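Local coordinates for protein ulvan Lyase-PL25 (Pseudoalteromonas sp. PLSV, PDB 5UAM) that cleaves ulvan, the sulfated cell-wall polysaccharide of green seaweeds, as a polysaccharide lyase built on a beta-propeller fold, at residues Ser412-Ala417 against Ala431-Asp436; His318-Ala323 against Gly363-Thr368; Ile234-Tyr239 against Gly307-Asp312; Arg24-Phe29 against Arg452-Leu457; Ala45-Asn50 against Met104-Glu109. All coordinates share one frame; numbering follows the deposited sequence.

Contact 1 of 5, residues Ser412-Ala417 against Ala431-Asp436; sequences SFAISA and AEKVSD
Ser412 with Lys433, and Ala414 with Ala431, are antiparallel hydrogen-bonded pairs. Ser412 N gives to Lys433 O at 3.1 Å, and Lys433 N returns a bond to Ser412 O at 2.8 Å. A water donates to Lys433 O at 2.8 Å and makes a weak bond with Ser412 OG. Ala414 N gives to Ala431 O at 3.1 Å, and Ala431 N to Ala414 O at 2.8 Å. Between these pairs sit Phe413 and Glu432, a non-hydrogen-bonded pair. There a CA-H of Phe413 meets the oxygen of Ala431.

The two strands belong to one blade of the propeller. Strand 412-415 is at one edge, and strand 30-33 forms the other. An N-terminal strand thus completes a blade of C-terminal strands, the usual ring closure of beta-propellers.

The apolar contacts fall on two faces. Ala414 CB meets Ala431 CB at 4.2 Å on one. On the other, the edge of the Phe413 ring comes to Glu432, with CD1 4.0 Å from its CA. Leu387 and Leu406 also pack on this ring.

The lysine chain, bent at chi3 (-72°), brings Lys433 CE to 3.3 Å from Ser412 OG. Its NZ goes on to OD1 of Asn36, a likely substrate-binding residue. Glu432 OE1 bonds to Tyr442 OH.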
# COMPACT_ATOMS: atom_id res chain seq x y z
N SER A 412 13.57 -2.50 -13.09
CA SER A 412 12.72 -1.49 -12.47
C SER A 412 12.39 -1.98 -11.08
O SER A 412 12.44 -3.18 -10.80
CB SER A 412 11.43 -1.21 -13.25
OG SER A 412 10.59 -2.34 -13.29
N PHE A 413 12.07 -1.05 -10.18
CA PHE A 413 11.83 -1.41 -8.79
C PHE A 413 10.35 -1.32 -8.45
O PHE A 413 9.65 -0.38 -8.84
CB PHE A 413 12.56 -0.47 -7.81
CG PHE A 413 14.06 -0.57 -7.82
CD1 PHE A 413 14.71 -1.78 -8.08
CD2 PHE A 413 14.84 0.52 -7.50
CE1 PHE A 413 16.09 -1.88 -8.06
CE2 PHE A 413 16.24 0.45 -7.51
CZ PHE A 413 16.87 -0.76 -7.76
N ALA A 414 9.89 -2.30 -7.70
CA ALA A 414 8.67 -2.20 -6.91
C ALA A 414 9.10 -1.94 -5.48
O ALA A 414 10.07 -2.55 -5.01
CB ALA A 414 7.88 -3.50 -7.00
N ILE A 415 8.37 -1.08 -4.77
CA ILE A 415 8.73 -0.72 -3.40
C ILE A 415 7.56 -0.88 -2.45
O ILE A 415 6.38 -0.81 -2.85
CB ILE A 415 9.31 0.70 -3.28
CG1 ILE A 415 8.36 1.75 -3.89
CG2 ILE A 415 10.68 0.74 -3.99
CD1 ILE A 415 8.74 3.18 -3.49
N SER A 416 7.88 -1.10 -1.18
CA SER A 416 6.90 -1.04 -0.11
C SER A 416 6.77 0.38 0.43
O SER A 416 7.60 1.26 0.16
CB SER A 416 7.31 -1.93 1.06
OG SER A 416 8.46 -1.44 1.74
N ALA A 417 5.75 0.59 1.24
CA ALA A 417 5.73 1.74 2.13
C ALA A 417 6.85 1.59 3.16
O ALA A 417 7.40 0.49 3.36
CB ALA A 417 4.39 1.83 2.85
N ALA A 431 12.00 -4.60 -4.67
CA ALA A 431 12.06 -5.76 -5.56
C ALA A 431 12.67 -5.34 -6.89
O ALA A 431 12.21 -4.38 -7.52
CB ALA A 431 10.66 -6.33 -5.78
N GLU A 432 13.69 -6.06 -7.32
CA GLU A 432 14.43 -5.75 -8.55
C GLU A 432 13.77 -6.53 -9.69
O GLU A 432 14.13 -7.67 -9.99
CB GLU A 432 15.90 -6.14 -8.38
CG GLU A 432 16.79 -5.91 -9.59
CD GLU A 432 18.15 -6.51 -9.40
OE1 GLU A 432 18.34 -7.32 -8.46
OE2 GLU A 432 19.05 -6.17 -10.18
N LYS A 433 12.78 -5.92 -10.32
CA LYS A 433 12.05 -6.57 -11.40
C LYS A 433 12.89 -6.60 -12.66
O LYS A 433 13.26 -5.55 -13.20
CB LYS A 433 10.75 -5.82 -11.67
CG LYS A 433 9.83 -5.79 -10.48
CD LYS A 433 8.47 -5.24 -10.85
CE LYS A 433 8.52 -3.76 -11.12
NZ LYS A 433 7.17 -3.21 -11.45
N VAL A 434 13.19 -7.80 -13.14
CA VAL A 434 13.92 -8.00 -14.39
C VAL A 434 13.02 -8.81 -15.31
O VAL A 434 12.56 -8.31 -16.33
CB VAL A 434 15.27 -8.69 -14.13
CG1 VAL A 434 16.06 -8.85 -15.41
CG2 VAL A 434 16.06 -7.87 -13.14
N SER A 435 12.77 -10.06 -14.96
CA SER A 435 11.63 -10.77 -15.53
C SER A 435 10.54 -10.77 -14.48
O SER A 435 10.59 -10.04 -13.50
CB SER A 435 12.01 -12.17 -15.95
OG SER A 435 12.28 -12.94 -14.82
N ASP A 436 9.52 -11.59 -14.69
CA ASP A 436 8.45 -11.64 -13.70
C ASP A 436 8.58 -12.79 -12.72
O ASP A 436 7.68 -12.98 -11.90
CB ASP A 436 7.08 -11.61 -14.37
CG ASP A 436 6.87 -12.72 -15.33
OD1 ASP A 436 7.71 -13.64 -15.42
OD2 ASP A 436 5.83 -12.67 -16.03
O HOH W 1 11.99 -4.42 -15.48

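Contact 2 of 5, residues His318-Ala323 against Gly363-Thr368; sequences HIAINA and GDFMVT
His318 and Ala320 meet Phe365 and Val367 in a buried side-chain contact between two neighbouring propeller blades. The strands run nearly antiparallel with axes 8.0 Å apart. No hydrogen bond joins them directly, and side chains fill the interval.

The Phe365 ring does most of this. Its CG lies between the backbone N and the carbonyl carbon (chi1 67°), and the ring stands up toward strand 318-323. The carbonyl of His318 meets the ring edge in its plane, with O 3.5 Å from CZ. Phe365 CE2 touches His318 CB at 3.6 Å, and CE1 touches Ala320 CB at 3.9 Å.

Val367 works on the His318 imidazole. Its CG2 sits over one ring face, 3.8 Å from the centroid and 17° off the normal, a CH-pi contact. Both imidazole nitrogens are bonded, ND1 to His339 and NE2 to Asp312, which should fix the ring's rotation. At the other end one water accepts from Asn322 ND2 (3.0 Å) and from Gly363 N (3.2 Å).

Phe365 also meets His310 and His339 edge-to-face. These come from strands 303-311 and 336-342, which flank strand 317-324 in its sheet. Ile373 of strand 373-381 packs on both His318 and Val367.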
# COMPACT_ATOMS: atom_id res chain seq x y z
N HIS A 318 0.05 15.56 5.37
CA HIS A 318 0.76 15.59 4.10
C HIS A 318 0.34 14.36 3.31
O HIS A 318 0.06 13.29 3.87
CB HIS A 318 2.25 15.51 4.36
CG HIS A 318 2.81 16.71 5.04
ND1 HIS A 318 3.80 17.48 4.47
CD2 HIS A 318 2.53 17.28 6.23
CE1 HIS A 318 4.10 18.48 5.28
NE2 HIS A 318 3.35 18.37 6.36
N ILE A 319 0.31 14.53 1.99
CA ILE A 319 -0.20 13.50 1.08
C ILE A 319 0.76 13.36 -0.10
O ILE A 319 1.16 14.36 -0.70
CB ILE A 319 -1.60 13.88 0.57
CG1 ILE A 319 -2.60 13.95 1.74
CG2 ILE A 319 -2.08 12.90 -0.48
CD1 ILE A 319 -3.96 14.48 1.34
N ALA A 320 1.08 12.11 -0.44
CA ALA A 320 1.72 11.79 -1.70
C ALA A 320 0.65 11.30 -2.66
O ALA A 320 -0.11 10.39 -2.33
CB ALA A 320 2.77 10.69 -1.51
N ILE A 321 0.58 11.92 -3.83
CA ILE A 321 -0.39 11.54 -4.85
C ILE A 321 0.36 11.44 -6.17
O ILE A 321 1.08 12.36 -6.55
CB ILE A 321 -1.55 12.55 -4.94
CG1 ILE A 321 -2.58 12.16 -6.00
CG2 ILE A 321 -1.05 13.97 -5.14
CD1 ILE A 321 -3.25 10.82 -5.74
N ASN A 322 0.19 10.33 -6.88
CA ASN A 322 0.80 10.25 -8.21
C ASN A 322 -0.21 10.69 -9.25
O ASN A 322 -1.39 10.38 -9.15
CB ASN A 322 1.26 8.82 -8.51
CG ASN A 322 2.22 8.31 -7.46
OD1 ASN A 322 3.39 8.70 -7.44
ND2 ASN A 322 1.73 7.47 -6.57
N ALA A 323 0.27 11.42 -10.25
CA ALA A 323 -0.63 11.86 -11.30
C ALA A 323 0.16 12.04 -12.59
O ALA A 323 1.37 12.28 -12.56
CB ALA A 323 -1.32 13.18 -10.92
N GLY A 363 6.90 6.69 -4.42
CA GLY A 363 7.71 6.85 -3.23
C GLY A 363 6.84 7.06 -2.01
O GLY A 363 5.71 7.52 -2.12
N ASP A 364 7.40 6.73 -0.86
CA ASP A 364 6.81 7.09 0.43
C ASP A 364 7.70 8.16 1.05
O ASP A 364 8.84 8.39 0.63
CB ASP A 364 6.71 5.85 1.33
CG ASP A 364 5.72 6.00 2.48
OD1 ASP A 364 4.97 7.00 2.57
OD2 ASP A 364 5.67 5.05 3.31
N PHE A 365 7.17 8.85 2.06
CA PHE A 365 7.89 9.98 2.62
C PHE A 365 7.77 9.99 4.13
O PHE A 365 6.90 9.35 4.73
CB PHE A 365 7.37 11.32 2.06
CG PHE A 365 5.95 11.65 2.48
CD1 PHE A 365 4.87 11.15 1.78
CD2 PHE A 365 5.72 12.44 3.60
CE1 PHE A 365 3.57 11.47 2.20
CE2 PHE A 365 4.45 12.73 4.00
CZ PHE A 365 3.38 12.26 3.31
N MET A 366 8.68 10.73 4.74
CA MET A 366 8.68 11.05 6.16
C MET A 366 8.66 12.56 6.29
O MET A 366 9.29 13.26 5.50
CB MET A 366 9.94 10.51 6.82
CG MET A 366 10.06 8.99 6.75
SD MET A 366 11.52 8.38 7.58
CE MET A 366 12.78 9.46 6.91
N VAL A 367 7.97 13.06 7.30
CA VAL A 367 7.87 14.49 7.53
C VAL A 367 8.02 14.74 9.02
O VAL A 367 7.52 13.97 9.85
CB VAL A 367 6.54 15.05 6.99
CG1 VAL A 367 5.34 14.26 7.53
CG2 VAL A 367 6.42 16.52 7.30
N THR A 368 8.76 15.80 9.36
CA THR A 368 8.97 16.19 10.75
C THR A 368 8.31 17.55 10.92
O THR A 368 7.08 17.63 11.02
CB THR A 368 10.46 16.15 11.09
OG1 THR A 368 11.17 17.01 10.19
CG2 THR A 368 11.01 14.74 10.96
O HOH W 2 3.75 6.62 -4.47

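Contact 3 of 5, residues Ile234-Tyr239 against Gly307-Asp312; sequences IVSYDY and GSTHLD
Ser236 brings its hydroxyl oxygen against the methyl group of Thr309, not its hydroxyl: Ser236 OG lies 3.5 Å from Thr309 CG2. No hydrogen bond crosses this contact at all. The turn of the threonine is consistent with this. Its OG1 is anti to the backbone N (chi1 -180°) and bonds instead to the carbonyl oxygen of His318 on the next strand. That leaves CG2 directed at Ser236 and Ile234.

Ile234 carries the largest share. Its CG1 branch lies between the backbone N and the carbonyl carbon (chi1 60°) and reaches out with CD1 at its end. CD1 rests 3.7 Å from Thr309 O and 3.9 Å from His310 CA. It also meets Leu311 CD2 at 3.9 Å, the two side chains crossing at a slant. Nearer its base, Ile234 CG1 touches Thr309 CG2 at 3.9 Å. With an alanine here, Leu311 and Thr309 would probably lose their apolar partner on this strand, and a gap would open between the strands. Phe263 packs on both Ile234 and Thr309.

The far face of strand 307-311 is tied to another blade. Ser308 OG and His310 NE2 both bond to Asp364 OD1. Gly307 and Ser308 together face Ala320 as a classic beta bulge.

Strand 232-243 runs on to His240 and Cys242, two of the zinc ligands. The contact itself joins a strand of one blade to the first strand of the next, the face-to-face blade packing typical of a beta-propeller.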
# COMPACT_ATOMS: atom_id res chain seq x y z
N ILE A 234 -5.69 7.90 9.74
CA ILE A 234 -5.85 8.89 8.67
C ILE A 234 -5.94 8.15 7.34
O ILE A 234 -5.37 7.07 7.18
CB ILE A 234 -4.72 9.94 8.68
CG1 ILE A 234 -3.35 9.32 8.50
CG2 ILE A 234 -4.81 10.79 9.96
CD1 ILE A 234 -2.25 10.35 8.28
N VAL A 235 -6.72 8.71 6.42
CA VAL A 235 -7.01 8.04 5.16
C VAL A 235 -6.94 9.06 4.02
O VAL A 235 -7.66 10.05 4.04
CB VAL A 235 -8.40 7.37 5.18
CG1 VAL A 235 -8.62 6.57 3.89
CG2 VAL A 235 -8.54 6.47 6.42
N SER A 236 -6.09 8.78 3.02
CA SER A 236 -6.08 9.55 1.79
C SER A 236 -6.64 8.67 0.68
O SER A 236 -6.50 7.45 0.70
CB SER A 236 -4.70 10.06 1.43
OG SER A 236 -3.79 8.99 1.31
N TYR A 237 -7.29 9.29 -0.29
CA TYR A 237 -7.95 8.47 -1.30
C TYR A 237 -8.12 9.27 -2.58
O TYR A 237 -8.20 10.49 -2.56
CB TYR A 237 -9.30 7.94 -0.81
CG TYR A 237 -10.28 8.90 -0.15
CD1 TYR A 237 -10.11 9.31 1.17
CD2 TYR A 237 -11.43 9.30 -0.81
CE1 TYR A 237 -11.03 10.11 1.79
CE2 TYR A 237 -12.36 10.10 -0.20
CZ TYR A 237 -12.16 10.50 1.11
OH TYR A 237 -13.12 11.28 1.73
N ASP A 238 -8.14 8.56 -3.71
CA ASP A 238 -8.53 9.15 -4.98
C ASP A 238 -9.80 8.49 -5.50
O ASP A 238 -10.24 7.44 -5.01
CB ASP A 238 -7.39 9.21 -6.03
CG ASP A 238 -6.89 7.84 -6.52
OD1 ASP A 238 -6.98 6.83 -5.81
OD2 ASP A 238 -6.35 7.79 -7.66
N TYR A 239 -10.41 9.16 -6.47
CA TYR A 239 -11.69 8.76 -7.03
C TYR A 239 -11.51 8.11 -8.40
O TYR A 239 -10.82 8.66 -9.26
CB TYR A 239 -12.61 9.96 -7.15
CG TYR A 239 -13.93 9.66 -7.83
CD1 TYR A 239 -14.96 9.06 -7.13
CD2 TYR A 239 -14.15 10.02 -9.15
CE1 TYR A 239 -16.17 8.80 -7.74
CE2 TYR A 239 -15.37 9.76 -9.77
CZ TYR A 239 -16.37 9.15 -9.06
OH TYR A 239 -17.57 8.91 -9.68
N GLY A 307 -1.14 7.40 -3.40
CA GLY A 307 0.10 7.22 -2.67
C GLY A 307 -0.19 6.95 -1.21
O GLY A 307 -0.77 5.91 -0.91
N SER A 308 0.21 7.84 -0.31
CA SER A 308 0.13 7.60 1.12
C SER A 308 -0.02 8.94 1.82
O SER A 308 0.07 10.00 1.19
CB SER A 308 1.38 6.89 1.62
OG SER A 308 2.51 7.70 1.28
N THR A 309 -0.24 8.89 3.13
CA THR A 309 -0.41 10.11 3.91
C THR A 309 0.21 9.94 5.29
O THR A 309 0.17 8.86 5.87
CB THR A 309 -1.91 10.50 3.99
OG1 THR A 309 -2.08 11.70 4.76
CG2 THR A 309 -2.75 9.42 4.62
N HIS A 310 0.77 11.04 5.80
CA HIS A 310 1.41 11.07 7.11
C HIS A 310 1.24 12.46 7.71
O HIS A 310 1.19 13.46 6.98
CB HIS A 310 2.93 10.80 7.01
CG HIS A 310 3.27 9.51 6.34
ND1 HIS A 310 3.10 8.30 6.97
CD2 HIS A 310 3.76 9.25 5.11
CE1 HIS A 310 3.47 7.33 6.14
NE2 HIS A 310 3.88 7.89 5.01
N LEU A 311 1.16 12.51 9.04
CA LEU A 311 1.04 13.79 9.72
C LEU A 311 2.40 14.35 10.10
O LEU A 311 3.30 13.61 10.50
CB LEU A 311 0.25 13.64 11.02
CG LEU A 311 -1.17 13.09 10.88
CD1 LEU A 311 -1.87 13.10 12.21
CD2 LEU A 311 -1.98 13.87 9.86
N ASP A 312 2.54 15.68 10.00
CA ASP A 312 3.74 16.34 10.48
C ASP A 312 3.65 16.54 12.00
O ASP A 312 2.68 16.15 12.66
CB ASP A 312 4.02 17.63 9.69
CG ASP A 312 2.99 18.73 9.89
OD1 ASP A 312 2.35 18.82 10.95
OD2 ASP A 312 2.85 19.55 8.96

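Contact 4 of 5, residues Arg24-Phe29 against Arg452-Leu457; sequences RQVGYF and RSLVDL
Val26 and Arg452 form the hydrogen-bonded pair of a short two-stranded antiparallel sheet, which leads straight into helix 454-460. The sheet pairs residues near the start of the modelled chain with residues near its end, beside propeller strand 75-81. Val26 N gives to Arg452 O at 2.9 Å, a nearly straight bond, and Arg452 N gives back to Val26 O at 2.9 Å. One step on, Leu454 N at the helix start gives to Arg24 O, also at 2.9 Å.

The two leucines pack on flat groups of segment 24-29. Leu454 CD2 sits over one face of the Arg24 guanidinium, the two side chains lying alongside each other. Leu457 CD1 meets Tyr28 CD2 at 3.6 Å, the side chains crossing at about a right angle. Val26 CG2 lies over the centre of the same tyrosine ring.

Arg452 reaches further. Its chain is extended from CG to NE, and NH1 gives to Phe29 O at 2.8 Å. NE and NH2 both bond to one oxygen, Asp456 OD2, in a side-on salt bridge that holds the guanidinium in place. NH2 also bonds to Gly78 O, and Trp76 packs on this arginine.

Ser453 is the N-cap. Its side chain also bonds to Asp23, and its OG accepts from Asp456 N at 3.1 Å with an N-H...O angle of 169°.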
# COMPACT_ATOMS: atom_id res chain seq x y z
N ARG A 24 30.25 -14.99 0.49
CA ARG A 24 30.28 -13.54 0.34
C ARG A 24 28.91 -13.00 0.71
O ARG A 24 27.91 -13.73 0.72
CB ARG A 24 30.66 -13.12 -1.09
CG ARG A 24 29.71 -13.58 -2.17
CD ARG A 24 30.31 -13.41 -3.57
NE ARG A 24 29.54 -14.16 -4.57
CZ ARG A 24 28.46 -13.71 -5.20
NH1 ARG A 24 28.00 -12.49 -4.95
NH2 ARG A 24 27.84 -14.48 -6.08
N GLN A 25 28.87 -11.72 1.04
CA GLN A 25 27.63 -11.03 1.37
C GLN A 25 27.01 -10.50 0.09
O GLN A 25 27.71 -9.91 -0.75
CB GLN A 25 27.91 -9.86 2.31
CG GLN A 25 28.34 -10.26 3.71
CD GLN A 25 27.21 -10.91 4.51
OE1 GLN A 25 26.13 -10.33 4.76
NE2 GLN A 25 27.47 -12.13 4.94
N VAL A 26 25.71 -10.71 -0.07
CA VAL A 26 24.96 -10.16 -1.18
C VAL A 26 23.93 -9.17 -0.64
O VAL A 26 23.56 -9.19 0.54
CB VAL A 26 24.31 -11.24 -2.07
CG1 VAL A 26 25.39 -12.09 -2.74
CG2 VAL A 26 23.37 -12.12 -1.27
N GLY A 27 23.45 -8.29 -1.52
CA GLY A 27 22.53 -7.24 -1.09
C GLY A 27 21.10 -7.67 -0.90
O GLY A 27 20.31 -6.94 -0.28
N TYR A 28 20.72 -8.83 -1.43
CA TYR A 28 19.36 -9.31 -1.41
C TYR A 28 19.23 -10.45 -0.40
O TYR A 28 20.18 -11.19 -0.16
CB TYR A 28 18.92 -9.75 -2.81
CG TYR A 28 19.86 -10.71 -3.49
CD1 TYR A 28 20.98 -10.26 -4.16
CD2 TYR A 28 19.62 -12.08 -3.46
CE1 TYR A 28 21.85 -11.16 -4.78
CE2 TYR A 28 20.46 -12.97 -4.07
CZ TYR A 28 21.58 -12.51 -4.74
OH TYR A 28 22.48 -13.37 -5.37
N PHE A 29 18.04 -10.56 0.20
CA PHE A 29 17.78 -11.57 1.21
C PHE A 29 16.94 -12.74 0.68
O PHE A 29 16.81 -13.74 1.39
CB PHE A 29 17.09 -10.96 2.44
CG PHE A 29 15.70 -10.43 2.18
CD1 PHE A 29 14.60 -11.26 2.24
CD2 PHE A 29 15.50 -9.09 1.88
CE1 PHE A 29 13.34 -10.79 1.98
CE2 PHE A 29 14.23 -8.60 1.63
CZ PHE A 29 13.14 -9.46 1.67
N ARG A 452 23.08 -10.20 3.18
CA ARG A 452 22.89 -11.56 3.65
C ARG A 452 24.00 -12.45 3.10
O ARG A 452 24.46 -12.27 1.97
CB ARG A 452 21.55 -12.12 3.18
CG ARG A 452 21.27 -13.53 3.68
CD ARG A 452 19.82 -13.97 3.45
NE ARG A 452 19.55 -15.18 4.22
CZ ARG A 452 18.34 -15.74 4.37
NH1 ARG A 452 17.29 -15.24 3.73
NH2 ARG A 452 18.19 -16.78 5.15
N SER A 453 24.45 -13.41 3.91
CA SER A 453 25.40 -14.41 3.44
C SER A 453 24.78 -15.19 2.29
O SER A 453 23.68 -15.72 2.41
CB SER A 453 25.73 -15.36 4.59
OG SER A 453 26.19 -16.60 4.12
N LEU A 454 25.54 -15.34 1.20
CA LEU A 454 25.02 -16.09 0.06
C LEU A 454 24.86 -17.57 0.40
O LEU A 454 23.88 -18.20 -0.01
CB LEU A 454 25.96 -15.92 -1.13
CG LEU A 454 25.50 -16.58 -2.43
CD1 LEU A 454 24.10 -16.13 -2.83
CD2 LEU A 454 26.51 -16.28 -3.53
N VAL A 455 25.79 -18.13 1.17
CA VAL A 455 25.66 -19.52 1.61
C VAL A 455 24.38 -19.70 2.41
O VAL A 455 23.64 -20.67 2.23
CB VAL A 455 26.89 -19.93 2.43
CG1 VAL A 455 26.65 -21.27 3.14
CG2 VAL A 455 28.12 -20.03 1.53
N ASP A 456 24.12 -18.77 3.33
CA ASP A 456 22.91 -18.83 4.14
C ASP A 456 21.67 -18.73 3.27
O ASP A 456 20.70 -19.48 3.48
CB ASP A 456 22.93 -17.68 5.14
CG ASP A 456 21.75 -17.70 6.08
OD1 ASP A 456 21.62 -18.70 6.82
OD2 ASP A 456 20.98 -16.73 6.10
N LEU A 457 21.67 -17.82 2.31
CA LEU A 457 20.50 -17.61 1.47
C LEU A 457 20.21 -18.87 0.66
O LEU A 457 19.07 -19.35 0.62
CB LEU A 457 20.73 -16.41 0.54
CG LEU A 457 19.59 -15.94 -0.38
CD1 LEU A 457 19.75 -14.46 -0.72
CD2 LEU A 457 19.53 -16.75 -1.68

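Contact 5 of 5, residues Ala45-Asn50 against Met104-Glu109; sequences AGIHKN and MLIDDE
Ile47 points its side chain at strand 104-106 and enters between Met104 and Ile106. Its CG1 branch stands beside the backbone N (chi1 -58°), and its chain runs out extended to CD1. That methyl lies over the backbone, 3.6 Å from Met104 O and 3.7 Å from Leu105 CA. Met104 crosses Ile47 at a slant, with CG 3.8 Å from Ile47 CD1. A bend at chi3 (-63°) then turns the methionine's CE toward Ala45 O, at 3.6 Å. Ile106 slides past Ile47 in the opposite direction, so that its CD1 reaches Ile47 CG2 at 3.9 Å. With a serine in place of Ile47, Met104 and Ile106 would probably lose the side chain between them and be freer to shift.

Lys49 skirts the edge of this apolar group, its CE 4.2 Å from Ile106 CG2. Past it a water donates to Asp107 O at 2.8 Å and accepts a weak bond from Lys49 NZ.

No hydrogen bond joins the strands, which run 21° from parallel as the first strands of adjacent propeller blades. Tyr54 of strand 52-58 packs on Met104 and Ile106, while Leu105 meets Ala167 of strand 165-169.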
# COMPACT_ATOMS: atom_id res chain seq x y z
N ALA A 45 4.27 -3.84 4.71
CA ALA A 45 4.93 -5.02 4.20
C ALA A 45 5.98 -5.55 5.17
O ALA A 45 6.31 -6.74 5.13
CB ALA A 45 5.59 -4.72 2.84
N GLY A 46 6.50 -4.68 6.03
CA GLY A 46 7.45 -5.09 7.04
C GLY A 46 7.26 -4.25 8.29
O GLY A 46 6.70 -3.15 8.24
N ILE A 47 7.76 -4.79 9.40
CA ILE A 47 7.56 -4.23 10.74
C ILE A 47 8.83 -4.48 11.54
O ILE A 47 9.35 -5.60 11.53
CB ILE A 47 6.38 -4.88 11.47
CG1 ILE A 47 5.10 -4.71 10.66
CG2 ILE A 47 6.27 -4.33 12.89
CD1 ILE A 47 3.88 -5.40 11.27
N HIS A 48 9.31 -3.46 12.24
CA HIS A 48 10.42 -3.62 13.16
C HIS A 48 9.90 -3.71 14.58
O HIS A 48 9.10 -2.88 15.02
CB HIS A 48 11.38 -2.44 13.06
CG HIS A 48 12.58 -2.59 13.94
ND1 HIS A 48 13.68 -3.33 13.56
CD2 HIS A 48 12.83 -2.15 15.20
CE1 HIS A 48 14.57 -3.31 14.54
NE2 HIS A 48 14.08 -2.60 15.54
N LYS A 49 10.39 -4.69 15.34
CA LYS A 49 10.04 -4.78 16.75
C LYS A 49 11.19 -5.44 17.51
O LYS A 49 11.67 -6.50 17.10
CB LYS A 49 8.76 -5.59 16.96
CG LYS A 49 8.39 -5.72 18.43
CD LYS A 49 7.08 -6.42 18.63
CE LYS A 49 5.90 -5.50 18.41
NZ LYS A 49 5.70 -4.55 19.55
N ASN A 50 11.62 -4.80 18.59
CA ASN A 50 12.59 -5.39 19.53
C ASN A 50 13.85 -5.86 18.82
O ASN A 50 14.37 -6.94 19.11
CB ASN A 50 11.97 -6.55 20.31
CG ASN A 50 12.84 -6.99 21.49
OD1 ASN A 50 13.45 -6.17 22.18
ND2 ASN A 50 12.88 -8.29 21.73
N MET A 104 1.27 -7.29 6.70
CA MET A 104 1.67 -7.87 7.99
C MET A 104 1.18 -7.06 9.18
O MET A 104 1.04 -5.84 9.10
CB MET A 104 3.21 -7.91 8.06
CG MET A 104 3.77 -8.66 9.23
SD MET A 104 5.58 -8.41 9.30
CE MET A 104 6.07 -9.14 7.76
N LEU A 105 0.94 -7.75 10.30
CA LEU A 105 0.65 -7.12 11.58
C LEU A 105 1.14 -8.03 12.71
O LEU A 105 0.92 -9.24 12.65
CB LEU A 105 -0.87 -6.86 11.72
CG LEU A 105 -1.34 -6.15 12.98
CD1 LEU A 105 -2.54 -5.28 12.67
CD2 LEU A 105 -1.70 -7.16 14.08
N ILE A 106 1.74 -7.45 13.74
CA ILE A 106 2.14 -8.21 14.94
C ILE A 106 1.18 -7.85 16.06
O ILE A 106 1.06 -6.67 16.42
CB ILE A 106 3.59 -7.93 15.36
CG1 ILE A 106 4.53 -8.24 14.20
CG2 ILE A 106 3.93 -8.74 16.63
CD1 ILE A 106 6.01 -7.92 14.51
N ASP A 107 0.47 -8.83 16.61
CA ASP A 107 -0.52 -8.55 17.64
C ASP A 107 0.13 -8.40 19.01
O ASP A 107 1.33 -8.64 19.20
CB ASP A 107 -1.70 -9.52 17.57
CG ASP A 107 -1.40 -10.91 18.09
OD1 ASP A 107 -0.49 -11.09 18.93
OD2 ASP A 107 -2.10 -11.85 17.63
N ASP A 108 -0.66 -7.99 20.00
CA ASP A 108 -0.16 -7.75 21.35
C ASP A 108 0.30 -9.01 22.07
O ASP A 108 0.93 -8.90 23.13
CB ASP A 108 -1.23 -7.08 22.18
CG ASP A 108 -1.26 -5.58 22.02
OD1 ASP A 108 -0.53 -5.03 21.16
OD2 ASP A 108 -2.04 -4.95 22.76
N GLU A 109 0.01 -10.20 21.55
CA GLU A 109 0.57 -11.42 22.10
C GLU A 109 1.77 -11.91 21.31
O GLU A 109 2.33 -12.96 21.64
CB GLU A 109 -0.49 -12.52 22.23
CG GLU A 109 -1.48 -12.25 23.37
CD GLU A 109 -0.82 -12.14 24.76
OE1 GLU A 109 0.14 -12.89 25.10
OE2 GLU A 109 -1.29 -11.28 25.55
O HOH W 3 2.98 -6.49 19.94

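Contact 1 lies within one blade, while contacts 2, 3 and 5 pack blade against blade. Contacts 2 and 3 follow round the ring, their centres 8 Å apart, joined by two probable hydrogen bonds. Contact 2 touches contact 1 through Asp364 OD2 and Ala417 CB (3.5 Å). Contact 1 touches contact 5 through Ser416 CB and Ala45 CB (3.7 Å). Contact 4 sits outside, its centre about 27 Å from that of the chain. It joins residues near the two ends of the modelled chain and brackets the other four contacts in sequence. The side chain of Lys433 in contact 1 is about 3 Å from that of Asn36, and that of Ala45 in contact 5 about 7 Å from that of Lys101, both probable substrate-binding residues.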